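Local coordinates for conserved protein with 2 CBS domains (Pyrobaculum aerophilum, PDB 2RIH) that binds AMP between its paired CBS domains, which form a Bateman module, and so probably serves as an archaeal sensor of adenine nucleotides, at residues Ile101-Val106 / Val116-Asp121. Sequence-based numbering, arbitrary orientation.
Sequences IRHVVV and VLSIRD. With SO4 (sulfate ion), chain C; SO4 (sulfate ion), chain D; SO4 (sulfate ion), chain F.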
# COMPACT_ATOMS: atom_id res chain seq x y z
N ILE A 101 9.74 -0.60 -0.30
CA ILE A 101 8.72 0.39 0.02
C ILE A 101 7.82 0.61 -1.20
O ILE A 101 8.10 0.12 -2.31
CB ILE A 101 9.32 1.76 0.50
CG1 ILE A 101 10.28 2.36 -0.54
CG2 ILE A 101 10.03 1.59 1.85
CD1 ILE A 101 11.05 3.59 -0.03
N ARG A 102 6.71 1.30 -0.98
CA ARG A 102 5.74 1.51 -2.03
C ARG A 102 5.51 2.98 -2.32
O ARG A 102 4.59 3.33 -3.05
CB ARG A 102 4.44 0.80 -1.68
CG ARG A 102 4.58 -0.70 -1.70
CD ARG A 102 3.34 -1.35 -1.14
NE ARG A 102 3.07 -0.82 0.19
CZ ARG A 102 1.89 -0.84 0.80
NH1 ARG A 102 0.84 -1.41 0.21
NH2 ARG A 102 1.77 -0.30 2.00
N HIS A 103 6.35 3.82 -1.74
CA HIS A 103 6.31 5.27 -1.95
C HIS A 103 7.73 5.80 -1.98
O HIS A 103 8.65 5.15 -1.47
CB HIS A 103 5.58 5.97 -0.80
CG HIS A 103 4.13 5.62 -0.70
ND1 HIS A 103 3.68 4.52 0.01
CD2 HIS A 103 3.02 6.21 -1.21
CE1 HIS A 103 2.36 4.46 -0.08
NE2 HIS A 103 1.94 5.46 -0.82
N VAL A 104 7.90 6.97 -2.60
CA VAL A 104 9.12 7.76 -2.47
C VAL A 104 8.72 9.22 -2.34
O VAL A 104 7.71 9.67 -2.91
CB VAL A 104 10.13 7.61 -3.65
CG1 VAL A 104 10.77 6.24 -3.64
CG2 VAL A 104 9.47 7.90 -5.00
N VAL A 105 9.51 9.96 -1.58
CA VAL A 105 9.33 11.39 -1.42
C VAL A 105 10.02 12.08 -2.59
O VAL A 105 11.20 11.83 -2.85
CB VAL A 105 9.91 11.86 -0.06
CG1 VAL A 105 9.82 13.37 0.08
CG2 VAL A 105 9.18 11.17 1.08
N VAL A 106 9.28 12.91 -3.32
CA VAL A 106 9.85 13.67 -4.43
C VAL A 106 10.27 15.04 -3.93
O VAL A 106 9.47 15.76 -3.35
CB VAL A 106 8.85 13.83 -5.61
CG1 VAL A 106 9.52 14.53 -6.78
CG2 VAL A 106 8.31 12.47 -6.05
N VAL A 116 4.79 13.22 -3.30
CA VAL A 116 5.00 11.83 -2.95
C VAL A 116 4.49 10.99 -4.12
O VAL A 116 3.36 11.16 -4.59
CB VAL A 116 4.25 11.45 -1.65
CG1 VAL A 116 4.31 9.92 -1.41
CG2 VAL A 116 4.81 12.23 -0.47
N LEU A 117 5.35 10.11 -4.60
CA LEU A 117 5.04 9.21 -5.69
C LEU A 117 4.74 7.83 -5.12
O LEU A 117 5.46 7.33 -4.25
CB LEU A 117 6.24 9.15 -6.65
CG LEU A 117 6.07 8.49 -8.01
CD1 LEU A 117 5.22 9.37 -8.93
CD2 LEU A 117 7.44 8.21 -8.63
N SER A 118 3.66 7.23 -5.59
CA SER A 118 3.24 5.91 -5.17
C SER A 118 3.54 4.87 -6.24
O SER A 118 3.70 5.19 -7.41
CB SER A 118 1.74 5.92 -4.90
OG SER A 118 1.27 4.62 -4.70
N ILE A 119 3.58 3.61 -5.82
CA ILE A 119 3.65 2.48 -6.73
C ILE A 119 2.42 2.44 -7.67
O ILE A 119 2.52 2.00 -8.82
CB ILE A 119 3.82 1.17 -5.93
CG1 ILE A 119 4.29 0.04 -6.83
CG2 ILE A 119 2.52 0.79 -5.19
CD1 ILE A 119 4.87 -1.13 -6.05
N ARG A 120 1.28 2.95 -7.20
CA ARG A 120 0.09 3.13 -8.05
C ARG A 120 0.34 4.01 -9.26
O ARG A 120 -0.21 3.77 -10.34
CB ARG A 120 -1.02 3.83 -7.28
CG ARG A 120 -1.96 2.97 -6.53
CD ARG A 120 -2.79 3.88 -5.63
NE ARG A 120 -4.14 3.38 -5.50
CZ ARG A 120 -4.72 2.94 -4.40
NH1 ARG A 120 -4.11 2.94 -3.21
NH2 ARG A 120 -5.95 2.51 -4.50
N ASP A 121 1.13 5.06 -9.06
CA ASP A 121 1.43 6.04 -10.11
C ASP A 121 2.30 5.46 -11.22
O ASP A 121 2.22 5.89 -12.38
CB ASP A 121 2.12 7.27 -9.51
CG ASP A 121 1.27 7.98 -8.47
OD1 ASP A 121 0.11 8.35 -8.79
OD2 ASP A 121 1.77 8.20 -7.34
S SO4 C . 4.95 1.92 2.33
O1 SO4 C . 5.31 0.60 1.84
O2 SO4 C . 5.53 2.92 1.44
O3 SO4 C . 3.50 2.10 2.33
O4 SO4 C . 5.47 2.06 3.67
S SO4 D . -1.42 5.45 -2.40
O1 SO4 D . -0.75 4.26 -2.88
O2 SO4 D . -1.49 6.43 -3.48
O3 SO4 D . -2.77 5.13 -2.00
O4 SO4 D . -0.70 6.01 -1.27
S SO4 F . 1.94 -5.43 -0.37
O1 SO4 F . 0.76 -6.20 0.03
O2 SO4 F . 2.77 -6.22 -1.26
O3 SO4 F . 1.52 -4.23 -1.07
O4 SO4 F . 2.70 -5.08 0.81
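Val104 and Leu117 form the hydrogen-bonded pair at the heart of the antiparallel beta hairpin of a CBS domain, where strand 103-107 turns back as strand 113-118 and leads into helix 119-123. Val104 N gives to Leu117 O, Leu117 N returns a bond of 2.9 Å to Val104 O, and beyond the strand Ile119 N reaches Arg102 O at 3.0 Å.

Apolar groups fill the face of the hairpin turned to helix 89-99. Val104 and Leu117 lie side by side, CG2 of the valine 3.8 Å from CB of the leucine; beta-branched Val104 suits a strand, and both side chains touch Ala92 of that helix.

On the other face Val105 and Val116 pack against strand 38-43, while His103 and Ser118 line the AMP sites, here holding sulfate ions. His103 suits a place between two anions because its ring has a nitrogen for each: ND1 bonds O2 of one sulfate, and NE2 meets O4 of a second, in the ring plane, at 2.7 Å. Its CG lies anti to the carbonyl carbon (chi1 -65°), bringing CD2 within 3.9 Å of Ser118 CB. Arg102 wraps the first sulfate from backbone to tip, bending at chi3 (-55°) so that NE points almost straight at O1, while NH2 takes O3 and also pairs with Glu56 of the second subunit. A leucine in place of Arg102 would probably strip the sulfate of the NE and NH2 bonds and leave that glutamate without its charged mate.

Ser118 and Asp121 close a capping box: Ser118 N bonds Asp121 OD2, and Arg120 N bonds Ser118 OG. Ser118 also gives its hydroxyl proton to O1 of the second sulfate, 2.7 Å from OG.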